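Local atomic coordinates of alanine glyoxylate transaminase (Thermococcus litoralis, PDB entry 2ZC0), a protein that probably transfers the amino group of alanine to glyoxylate as a homodimeric, pyridoxal phosphate-dependent aminotransferase. Residues A[117-122]-A[137-142]; A[147-150]-A[155-158]; A[163-168]-A[205-210]; A[229-232]-A[238-241]. All coordinates share one frame; numbering follows the deposited sequence.

Interaction 1 of 4, residues A[117-122]-A[137-142]; sequences VLIDPG and LAFEQL. With ZN (zinc ion), chain E.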
loop_
_atom_site.group_PDB
_atom_site.type_symbol
_atom_site.label_atom_id
_atom_site.label_comp_id
_atom_site.label_asym_id
_atom_site.label_seq_id
_atom_site.Cartn_x
_atom_site.Cartn_y
_atom_site.Cartn_z
ATOM N N VAL A 117 9.143 2.383 -8.785
ATOM C CA VAL A 117 8.439 1.901 -9.957
ATOM C C VAL A 117 8.366 0.380 -10.015
ATOM O O VAL A 117 7.492 -0.179 -10.674
ATOM C CB VAL A 117 9.145 2.390 -11.242
ATOM C CG1 VAL A 117 8.633 1.628 -12.450
ATOM C CG2 VAL A 117 8.920 3.883 -11.424
ATOM N N LEU A 118 9.268 -0.288 -9.307
ATOM C CA LEU A 118 9.328 -1.736 -9.365
ATOM C C LEU A 118 8.891 -2.509 -8.131
ATOM O O LEU A 118 8.658 -3.706 -8.213
ATOM C CB LEU A 118 10.749 -2.154 -9.764
ATOM C CG LEU A 118 11.269 -1.644 -11.116
ATOM C CD1 LEU A 118 12.716 -2.084 -11.290
ATOM C CD2 LEU A 118 10.406 -2.179 -12.257
ATOM N N ILE A 119 8.745 -1.838 -6.997
ATOM C CA ILE A 119 8.352 -2.536 -5.779
ATOM C C ILE A 119 6.951 -2.233 -5.234
ATOM O O ILE A 119 6.594 -1.076 -5.033
ATOM C CB ILE A 119 9.351 -2.224 -4.649
ATOM C CG1 ILE A 119 10.751 -2.663 -5.057
ATOM C CG2 ILE A 119 8.926 -2.911 -3.362
ATOM C CD1 ILE A 119 11.802 -2.120 -4.151
ATOM N N ASP A 120 6.156 -3.274 -5.011
ATOM C CA ASP A 120 4.842 -3.110 -4.396
ATOM C C ASP A 120 5.096 -3.608 -2.963
ATOM O O ASP A 120 5.834 -4.574 -2.751
ATOM C CB ASP A 120 3.770 -4.001 -5.054
ATOM C CG ASP A 120 3.081 -3.339 -6.253
ATOM O OD1 ASP A 120 2.553 -2.211 -6.112
ATOM O OD2 ASP A 120 3.052 -3.960 -7.337
ATOM N N PRO A 121 4.509 -2.948 -1.958
ATOM C CA PRO A 121 4.735 -3.407 -0.584
ATOM C C PRO A 121 4.527 -4.935 -0.419
ATOM O O PRO A 121 3.488 -5.472 -0.808
ATOM C CB PRO A 121 3.730 -2.579 0.209
ATOM C CG PRO A 121 3.739 -1.260 -0.551
ATOM C CD PRO A 121 3.679 -1.730 -1.991
ATOM N N GLY A 122 5.516 -5.629 0.151
ATOM C CA GLY A 122 5.401 -7.065 0.336
ATOM C C GLY A 122 6.262 -7.855 -0.639
ATOM O O GLY A 122 6.603 -9.017 -0.401
ATOM N N LEU A 137 17.934 -0.491 3.114
ATOM C CA LEU A 137 17.087 0.457 3.840
ATOM C C LEU A 137 16.107 1.104 2.843
ATOM O O LEU A 137 14.910 1.189 3.101
ATOM C CB LEU A 137 17.974 1.522 4.516
ATOM C CG LEU A 137 18.196 1.567 6.042
ATOM C CD1 LEU A 137 17.984 0.222 6.689
ATOM C CD2 LEU A 137 19.565 2.124 6.334
ATOM N N ALA A 138 16.621 1.529 1.693
ATOM C CA ALA A 138 15.787 2.159 0.677
ATOM C C ALA A 138 14.657 1.240 0.240
ATOM O O ALA A 138 13.508 1.664 0.177
ATOM C CB ALA A 138 16.623 2.563 -0.543
ATOM N N PHE A 139 14.968 -0.025 -0.039
ATOM C CA PHE A 139 13.934 -0.960 -0.483
ATOM C C PHE A 139 12.953 -1.384 0.604
ATOM O O PHE A 139 11.769 -1.619 0.322
ATOM C CB PHE A 139 14.563 -2.204 -1.121
ATOM C CG PHE A 139 15.255 -1.931 -2.433
ATOM C CD1 PHE A 139 15.233 -0.659 -3.000
ATOM C CD2 PHE A 139 15.913 -2.955 -3.111
ATOM C CE1 PHE A 139 15.861 -0.407 -4.224
ATOM C CE2 PHE A 139 16.544 -2.716 -4.332
ATOM C CZ PHE A 139 16.513 -1.438 -4.893
ATOM N N GLU A 140 13.421 -1.482 1.841
ATOM C CA GLU A 140 12.528 -1.873 2.915
ATOM C C GLU A 140 11.597 -0.747 3.329
ATOM O O GLU A 140 10.483 -1.019 3.788
ATOM C CB GLU A 140 13.305 -2.356 4.141
ATOM C CG GLU A 140 14.275 -3.479 3.854
ATOM C CD GLU A 140 14.916 -4.025 5.119
ATOM O OE1 GLU A 140 15.235 -3.217 6.024
ATOM O OE2 GLU A 140 15.099 -5.258 5.203
ATOM N N GLN A 141 12.027 0.507 3.197
ATOM C CA GLN A 141 11.100 1.572 3.563
ATOM C C GLN A 141 10.077 1.746 2.443
ATOM O O GLN A 141 9.119 2.492 2.579
ATOM C CB GLN A 141 11.810 2.894 3.906
ATOM C CG GLN A 141 12.726 3.460 2.879
ATOM C CD GLN A 141 13.516 4.639 3.422
ATOM O OE1 GLN A 141 13.745 4.743 4.627
ATOM N NE2 GLN A 141 13.942 5.519 2.542
ATOM N N LEU A 142 10.288 1.036 1.334
ATOM C CA LEU A 142 9.322 1.056 0.241
ATOM C C LEU A 142 8.444 -0.173 0.447
ATOM O O LEU A 142 7.601 -0.489 -0.378
ATOM C CB LEU A 142 10.002 1.022 -1.122
ATOM C CG LEU A 142 10.592 2.389 -1.537
ATOM C CD1 LEU A 142 11.552 2.236 -2.746
ATOM C CD2 LEU A 142 9.423 3.339 -1.900
HETATM ZN ZN ZN E . 16.516 -5.715 6.606
HETATM O O HOH W 1 17.233 -7.979 6.020
#

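Interaction 2 of 4, residues A[147-150]-A[155-158]; sequences EGVP and GMRV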
loop_
_atom_site.group_PDB
_atom_site.type_symbol
_atom_site.label_atom_id
_atom_site.label_comp_id
_atom_site.label_asym_id
_atom_site.label_seq_id
_atom_site.Cartn_x
_atom_site.Cartn_y
_atom_site.Cartn_z
ATOM N N GLU A 147 15.685 -10.820 0.922
ATOM C CA GLU A 147 16.195 -12.191 1.064
ATOM C C GLU A 147 17.622 -12.159 0.531
ATOM O O GLU A 147 17.837 -11.954 -0.663
ATOM C CB GLU A 147 15.387 -13.190 0.230
ATOM C CG GLU A 147 13.999 -13.531 0.751
ATOM C CD GLU A 147 14.009 -14.178 2.124
ATOM O OE1 GLU A 147 15.075 -14.680 2.556
ATOM O OE2 GLU A 147 12.939 -14.192 2.771
ATOM N N GLY A 148 18.594 -12.344 1.418
ATOM C CA GLY A 148 19.987 -12.325 1.001
ATOM C C GLY A 148 20.509 -13.673 0.535
ATOM O O GLY A 148 19.941 -14.710 0.866
ATOM N N VAL A 149 21.581 -13.644 -0.258
ATOM C CA VAL A 149 22.246 -14.842 -0.779
ATOM C C VAL A 149 23.738 -14.659 -0.461
ATOM O O VAL A 149 24.345 -13.679 -0.876
ATOM C CB VAL A 149 22.099 -14.968 -2.319
ATOM C CG1 VAL A 149 22.909 -16.165 -2.828
ATOM C CG2 VAL A 149 20.638 -15.155 -2.701
ATOM N N PRO A 150 24.346 -15.606 0.275
ATOM C CA PRO A 150 25.765 -15.559 0.660
ATOM C C PRO A 150 26.735 -15.293 -0.488
ATOM O O PRO A 150 26.474 -15.662 -1.631
ATOM C CB PRO A 150 26.006 -16.941 1.266
ATOM C CG PRO A 150 24.684 -17.291 1.849
ATOM C CD PRO A 150 23.719 -16.851 0.757
ATOM N N GLY A 155 32.170 -13.203 -5.324
ATOM C CA GLY A 155 30.853 -12.592 -5.379
ATOM C C GLY A 155 29.738 -13.509 -4.928
ATOM O O GLY A 155 29.980 -14.532 -4.277
ATOM N N MET A 156 28.509 -13.144 -5.279
ATOM C CA MET A 156 27.335 -13.930 -4.914
ATOM C C MET A 156 27.502 -15.401 -5.301
ATOM O O MET A 156 28.038 -15.715 -6.362
ATOM C CB MET A 156 26.077 -13.370 -5.604
ATOM C CG MET A 156 24.789 -14.081 -5.205
ATOM S SD MET A 156 23.270 -13.613 -6.129
ATOM C CE MET A 156 23.180 -11.837 -5.815
ATOM N N ARG A 157 27.037 -16.291 -4.427
ATOM C CA ARG A 157 27.075 -17.729 -4.671
ATOM C C ARG A 157 25.843 -18.039 -5.525
ATOM O O ARG A 157 24.775 -18.397 -5.005
ATOM C CB ARG A 157 27.007 -18.505 -3.345
ATOM C CG ARG A 157 28.328 -18.579 -2.567
ATOM C CD ARG A 157 29.334 -19.496 -3.270
ATOM N NE ARG A 157 28.799 -20.848 -3.399
ATOM C CZ ARG A 157 28.598 -21.667 -2.374
ATOM N NH1 ARG A 157 28.095 -22.877 -2.580
ATOM N NH2 ARG A 157 28.919 -21.281 -1.144
ATOM N N VAL A 158 25.995 -17.893 -6.838
ATOM C CA VAL A 158 24.896 -18.125 -7.776
ATOM C C VAL A 158 24.168 -19.461 -7.573
ATOM O O VAL A 158 22.955 -19.556 -7.797
ATOM C CB VAL A 158 25.397 -18.008 -9.239
ATOM C CG1 VAL A 158 24.233 -18.135 -10.200
ATOM C CG2 VAL A 158 26.101 -16.664 -9.440
#

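Interaction 3 of 4, residues A[163-168]-A[205-210]; sequences EKIKEL and SKYDLL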
loop_
_atom_site.group_PDB
_atom_site.type_symbol
_atom_site.label_atom_id
_atom_site.label_comp_id
_atom_site.label_asym_id
_atom_site.label_seq_id
_atom_site.Cartn_x
_atom_site.Cartn_y
_atom_site.Cartn_z
ATOM N N GLU A 163 18.773 -21.898 -5.325
ATOM C CA GLU A 163 18.161 -22.667 -4.254
ATOM C C GLU A 163 17.265 -21.725 -3.475
ATOM O O GLU A 163 16.185 -22.105 -3.048
ATOM C CB GLU A 163 19.219 -23.257 -3.317
ATOM C CG GLU A 163 18.615 -24.145 -2.228
ATOM C CD GLU A 163 17.656 -25.198 -2.788
ATOM O OE1 GLU A 163 18.077 -25.974 -3.682
ATOM O OE2 GLU A 163 16.484 -25.249 -2.340
ATOM N N LYS A 164 17.715 -20.490 -3.286
ATOM C CA LYS A 164 16.894 -19.517 -2.570
ATOM C C LYS A 164 15.625 -19.292 -3.380
ATOM O O LYS A 164 14.515 -19.374 -2.856
ATOM C CB LYS A 164 17.645 -18.195 -2.396
ATOM C CG LYS A 164 16.784 -17.072 -1.807
ATOM C CD LYS A 164 16.183 -17.433 -0.447
ATOM C CE LYS A 164 17.215 -17.410 0.674
ATOM N NZ LYS A 164 16.605 -17.747 2.005
ATOM N N ILE A 165 15.801 -19.037 -4.673
ATOM C CA ILE A 165 14.671 -18.805 -5.565
ATOM C C ILE A 165 13.679 -19.964 -5.496
ATOM O O ILE A 165 12.480 -19.740 -5.377
ATOM C CB ILE A 165 15.164 -18.585 -7.009
ATOM C CG1 ILE A 165 15.878 -17.232 -7.090
ATOM C CG2 ILE A 165 13.997 -18.645 -7.989
ATOM C CD1 ILE A 165 16.587 -16.973 -8.412
ATOM N N LYS A 166 14.172 -21.201 -5.545
ATOM C CA LYS A 166 13.288 -22.369 -5.466
ATOM C C LYS A 166 12.651 -22.439 -4.084
ATOM O O LYS A 166 11.508 -22.868 -3.929
ATOM C CB LYS A 166 14.068 -23.654 -5.728
ATOM C CG LYS A 166 14.605 -23.798 -7.144
ATOM C CD LYS A 166 15.324 -25.140 -7.321
ATOM C CE LYS A 166 15.686 -25.380 -8.774
ATOM N NZ LYS A 166 16.569 -26.570 -8.952
ATOM N N GLU A 167 13.400 -22.015 -3.079
ATOM C CA GLU A 167 12.906 -22.016 -1.714
ATOM C C GLU A 167 11.696 -21.048 -1.644
ATOM O O GLU A 167 10.618 -21.424 -1.180
ATOM C CB GLU A 167 14.044 -21.563 -0.789
ATOM C CG GLU A 167 14.056 -22.154 0.607
ATOM C CD GLU A 167 15.483 -22.457 1.078
ATOM O OE1 GLU A 167 16.034 -23.517 0.679
ATOM O OE2 GLU A 167 16.057 -21.628 1.826
ATOM N N LEU A 168 11.871 -19.823 -2.141
ATOM C CA LEU A 168 10.796 -18.828 -2.127
ATOM C C LEU A 168 9.553 -19.277 -2.903
ATOM O O LEU A 168 8.424 -19.152 -2.423
ATOM C CB LEU A 168 11.275 -17.486 -2.712
ATOM C CG LEU A 168 11.962 -16.395 -1.870
ATOM C CD1 LEU A 168 11.768 -16.655 -0.382
ATOM C CD2 LEU A 168 13.424 -16.318 -2.222
ATOM N N SER A 205 17.011 -15.420 -16.622
ATOM C CA SER A 205 16.239 -15.814 -17.791
ATOM C C SER A 205 15.380 -17.033 -17.485
ATOM O O SER A 205 14.213 -17.103 -17.881
ATOM C CB SER A 205 17.182 -16.123 -18.959
ATOM O OG SER A 205 16.482 -16.741 -20.025
ATOM N N LYS A 206 15.957 -17.988 -16.766
ATOM C CA LYS A 206 15.258 -19.221 -16.417
ATOM C C LYS A 206 14.034 -18.982 -15.546
ATOM O O LYS A 206 13.021 -19.651 -15.699
ATOM C CB LYS A 206 16.223 -20.183 -15.702
ATOM C CG LYS A 206 15.589 -21.498 -15.274
ATOM C CD LYS A 206 16.619 -22.438 -14.678
ATOM C CE LYS A 206 15.988 -23.752 -14.236
ATOM N NZ LYS A 206 17.019 -24.662 -13.635
ATOM N N TYR A 207 14.126 -18.037 -14.621
ATOM C CA TYR A 207 12.998 -17.747 -13.744
ATOM C C TYR A 207 12.273 -16.466 -14.114
ATOM O O TYR A 207 11.315 -16.071 -13.446
ATOM C CB TYR A 207 13.483 -17.686 -12.301
ATOM C CG TYR A 207 13.944 -19.030 -11.789
ATOM C CD1 TYR A 207 13.024 -19.979 -11.337
ATOM C CD2 TYR A 207 15.296 -19.375 -11.796
ATOM C CE1 TYR A 207 13.441 -21.241 -10.907
ATOM C CE2 TYR A 207 15.721 -20.638 -11.368
ATOM C CZ TYR A 207 14.787 -21.557 -10.929
ATOM O OH TYR A 207 15.197 -22.793 -10.510
ATOM N N ASP A 208 12.722 -15.827 -15.188
ATOM C CA ASP A 208 12.105 -14.589 -15.656
ATOM C C ASP A 208 12.102 -13.553 -14.538
ATOM O O ASP A 208 11.063 -13.228 -13.961
ATOM C CB ASP A 208 10.685 -14.868 -16.149
ATOM C CG ASP A 208 10.046 -13.659 -16.823
ATOM O OD1 ASP A 208 10.785 -12.757 -17.298
ATOM O OD2 ASP A 208 8.795 -13.627 -16.885
ATOM N N LEU A 209 13.293 -13.044 -14.242
ATOM C CA LEU A 209 13.490 -12.048 -13.205
ATOM C C LEU A 209 14.269 -10.878 -13.796
ATOM O O LEU A 209 14.896 -10.998 -14.847
ATOM C CB LEU A 209 14.270 -12.667 -12.028
ATOM C CG LEU A 209 13.589 -13.812 -11.254
ATOM C CD1 LEU A 209 14.571 -14.513 -10.321
ATOM C CD2 LEU A 209 12.433 -13.245 -10.463
ATOM N N LEU A 210 14.203 -9.735 -13.130
ATOM C CA LEU A 210 14.930 -8.553 -13.571
ATOM C C LEU A 210 16.114 -8.438 -12.633
ATOM O O LEU A 210 16.052 -8.904 -11.494
ATOM C CB LEU A 210 14.036 -7.313 -13.466
ATOM C CG LEU A 210 13.525 -6.661 -14.764
ATOM C CD1 LEU A 210 13.132 -7.693 -15.805
ATOM C CD2 LEU A 210 12.358 -5.776 -14.412
#

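Interaction 4 of 4, residues A[229-232]-A[238-241]; sequences PLKA and RVIV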
loop_
_atom_site.group_PDB
_atom_site.type_symbol
_atom_site.label_atom_id
_atom_site.label_comp_id
_atom_site.label_asym_id
_atom_site.label_seq_id
_atom_site.Cartn_x
_atom_site.Cartn_y
_atom_site.Cartn_z
ATOM N N PRO A 229 30.360 -5.639 -17.373
ATOM C CA PRO A 229 29.097 -5.546 -16.638
ATOM C C PRO A 229 28.118 -6.579 -17.164
ATOM O O PRO A 229 28.223 -7.013 -18.312
ATOM C CB PRO A 229 28.631 -4.132 -16.946
ATOM C CG PRO A 229 29.915 -3.377 -17.088
ATOM C CD PRO A 229 30.765 -4.320 -17.895
ATOM N N LEU A 230 27.173 -6.980 -16.321
ATOM C CA LEU A 230 26.154 -7.935 -16.743
ATOM C C LEU A 230 25.364 -7.293 -17.881
ATOM O O LEU A 230 24.910 -7.973 -18.795
ATOM C CB LEU A 230 25.212 -8.255 -15.590
ATOM C CG LEU A 230 25.792 -8.804 -14.284
ATOM C CD1 LEU A 230 24.768 -8.652 -13.166
ATOM C CD2 LEU A 230 26.180 -10.278 -14.465
ATOM N N LYS A 231 25.210 -5.976 -17.833
ATOM C CA LYS A 231 24.454 -5.297 -18.869
ATOM C C LYS A 231 25.053 -5.476 -20.263
ATOM O O LYS A 231 24.324 -5.475 -21.259
ATOM C CB LYS A 231 24.319 -3.806 -18.553
ATOM C CG LYS A 231 23.348 -3.087 -19.480
ATOM C CD LYS A 231 21.995 -3.764 -19.443
ATOM C CE LYS A 231 20.958 -3.042 -20.291
ATOM N NZ LYS A 231 19.706 -3.865 -20.358
ATOM N N ALA A 232 26.374 -5.637 -20.339
ATOM C CA ALA A 232 27.048 -5.816 -21.626
ATOM C C ALA A 232 26.779 -7.218 -22.161
ATOM O O ALA A 232 27.027 -7.516 -23.331
ATOM C CB ALA A 232 28.547 -5.586 -21.470
ATOM N N ARG A 238 17.239 -8.022 -19.487
ATOM C CA ARG A 238 16.732 -8.255 -18.142
ATOM C C ARG A 238 17.500 -7.484 -17.087
ATOM O O ARG A 238 17.216 -7.624 -15.897
ATOM C CB ARG A 238 16.809 -9.734 -17.775
ATOM C CG ARG A 238 15.892 -10.624 -18.552
ATOM C CD ARG A 238 16.107 -12.081 -18.175
ATOM N NE ARG A 238 15.062 -12.895 -18.774
ATOM C CZ ARG A 238 13.780 -12.793 -18.454
ATOM N NH1 ARG A 238 12.879 -13.566 -19.056
ATOM N NH2 ARG A 238 13.408 -11.933 -17.511
ATOM N N VAL A 239 18.504 -6.711 -17.477
ATOM C CA VAL A 239 19.196 -5.970 -16.446
ATOM C C VAL A 239 19.058 -4.466 -16.616
ATOM O O VAL A 239 18.993 -3.918 -17.731
ATOM C CB VAL A 239 20.715 -6.422 -16.260
ATOM C CG1 VAL A 239 21.040 -7.616 -17.138
ATOM C CG2 VAL A 239 21.657 -5.271 -16.466
ATOM N N ILE A 240 18.976 -3.809 -15.470
ATOM C CA ILE A 240 18.828 -2.371 -15.396
ATOM C C ILE A 240 20.020 -1.932 -14.584
ATOM O O ILE A 240 20.325 -2.559 -13.583
ATOM C CB ILE A 240 17.540 -2.031 -14.624
ATOM C CG1 ILE A 240 16.346 -2.599 -15.394
ATOM C CG2 ILE A 240 17.484 -0.541 -14.325
ATOM C CD1 ILE A 240 15.014 -2.473 -14.679
ATOM N N VAL A 241 20.732 -0.897 -14.998
ATOM C CA VAL A 241 21.848 -0.506 -14.165
ATOM C C VAL A 241 21.587 0.799 -13.439
ATOM O O VAL A 241 20.815 1.647 -13.898
ATOM C CB VAL A 241 23.209 -0.408 -14.954
ATOM C CG1 VAL A 241 23.069 -1.006 -16.337
ATOM C CG2 VAL A 241 23.713 1.015 -14.983
#

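Interaction 1 of 4, residues A[117-122]-A[137-142]
In the large, cofactor-binding domain of this aminotransferase, I119, just past the C-terminal end of helix 106-118, packs on F139 and L142, in and just after helix 133-140. The delta methyl of I119 lies over one face of the phenyl ring in a CH-pi contact, 4.1 Å from CD1 to the ring centroid of F139 and 24° off the normal. It is displaced toward the rim, above the CG-CD1 side of the ring, and the two side chains cross at about a right angle. I119 carries CG1 beside its backbone N (chi1 -59°), which leaves CG2 directed at L142, 4.1 Å from its carbonyl O. P121 reaches the same oxygen with its ring: CG of P121 stands 3.9 Å from O of L142. From helix 133-140, E140 points away from this packing, and its OE2 binds a zinc ion at 2.0 Å; a water lies 2.5 Å from the metal. The other carboxylate oxygen, OE1, forms a salt bridge to K15. The contact itself contains no hydrogen bond between the segments, so dispersion and CH-pi forces join them here, while the negative charge of E140 is probably balanced by the metal and K15.

Interaction 2 of 4, residues A[147-150]-A[155-158]
M156 and R157 meet V149 and P150 across the beta hairpin that strand 145-152 makes with the short antiparallel strand 155-156. G155 starts the return strand with positive phi (85°), a conformation that by itself favours glycine, since a beta carbon would collide with the carbonyl oxygen of the residue before. M156 follows and supplies the apolar part of the contact. With CG anti to its backbone N (chi1 -176°), its side chain meets V149 at about a right angle, CG of M156 lying 3.7 Å from CG1 of V149, and the sulfur comes within 4.2 Å of that same methyl. At R157 the backbone takes over: its N donates to the carbonyl O of P150 over 2.9 Å, in the carbonyl plane, with an N-H...O angle of 158°. CB of R157 also approaches O of P150, at 3.4 Å, before the side chain bends away and its guanidinium forms a salt bridge with D159. The carbonyl O of R157 lies 3.6 Å from CG1 of V149. R157 centres an inverse gamma turn and is the N-cap of helix 158-170, so the hairpin passes directly into that helix. On the sheet side, V149 and M156 both rest on I126 of strand 124-129; L160 and L161 of helix 158-170 pack on V149 and M156, respectively, and R196 of helix 194-207 touches R157.

Interaction 3 of 4, residues A[163-168]-A[205-210]
Helix 158-170 packs against the C-terminal end of helix 194-207, which closes in a Schellman motif with D208, at positive phi, as its C-prime residue before the chain enters strand 210-214. I165 meets both Y207 and L209. Its CG2 sits over the centre of the Y207 ring, 3.8 Å from the centroid and only 13° off the normal, a nearly perpendicular CH-pi approach. In the isoleucine CG1 lies beside the backbone N (chi1 -70°), which turns CG2 onto the ring, while CG1 takes the delta methyl toward L209; there the two side chains meet tip to tip, CD1 of I165 being 3.7 Å from CD1 of L209. The opposite face of the ring is partly covered by CG of K206, offset toward the rim, and the tyrosine is thus held between two aliphatic groups. K166 crosses the end of Y207 at about a right angle with an extended chain, CE lying 3.2 Å from the phenolic OH. That hydroxyl is hydrogen-bonded to OE1 of E162, the carboxylate oxygen that also forms a salt bridge with NZ of K206. The ammonium groups of K166 and K206 lie 5.1 Å apart, NZ to NZ, and the negative charge of E162 would offset their repulsion. Apolar contact thus joins helix 158-170 to the end of helix 194-207 and the turn that follows, whereas the ring's hydroxyl is fixed by a carboxylate set among lysines.

Interaction 4 of 4, residues A[229-232]-A[238-241]
The backbones of the 3-10 turn at K231-A232 and of strand 239-244 come closest at K231 and V239, whose CA atoms are 5.8 Å apart; the contact fastens a connecting loop onto a strand of the central mixed sheet of the aminotransferase fold. K231 bridges the gap with its whole side chain. CG stands across the CA-CB bond from the backbone N (chi1 -171°), and a bend at chi2 (56°) lays the aliphatic part along V239, the two side chains running alongside each other with opposite directions. Packing is tight here: CD of K231 is 3.4 Å from CG2 of V239. CG of K231 touches CG1 of V241 at 3.8 Å, that valine crossing it at about a right angle. L230 adds a looser apolar contact from CB to CG1 of V239, and its side chain also packs on helix 194-207. The ammonium group forms salt bridges with D234 and E261 besides its bond to the strand, so the lysine charge is probably balanced in this largely buried contact. D234 in turn accepts from the backbone N of both R238 and V239. NZ of K231 donates to O of V239 over 2.7 Å, tilted 16° from the carbonyl plane.

From the N terminus the four contacts follow one another in series, none nesting or crossing. Interaction 1 closes the path from helix 106-118 through strand 124-129 to helix 133-140. Interaction 2 then closes a short hairpin on the edge of the mixed sheet, and the chain goes straight on into helix 158-170. Interaction 3 closes the path from that helix through strand 175-180 to the end of helix 194-207. Interaction 4 closes the loop ahead of strand 239-244. E147 of interaction 2 reaches K164 of interaction 3 in a long ion pair, R238 joins interactions 3 and 4 through a salt bridge to D208, and L118 packs on I240 between interactions 1 and 4.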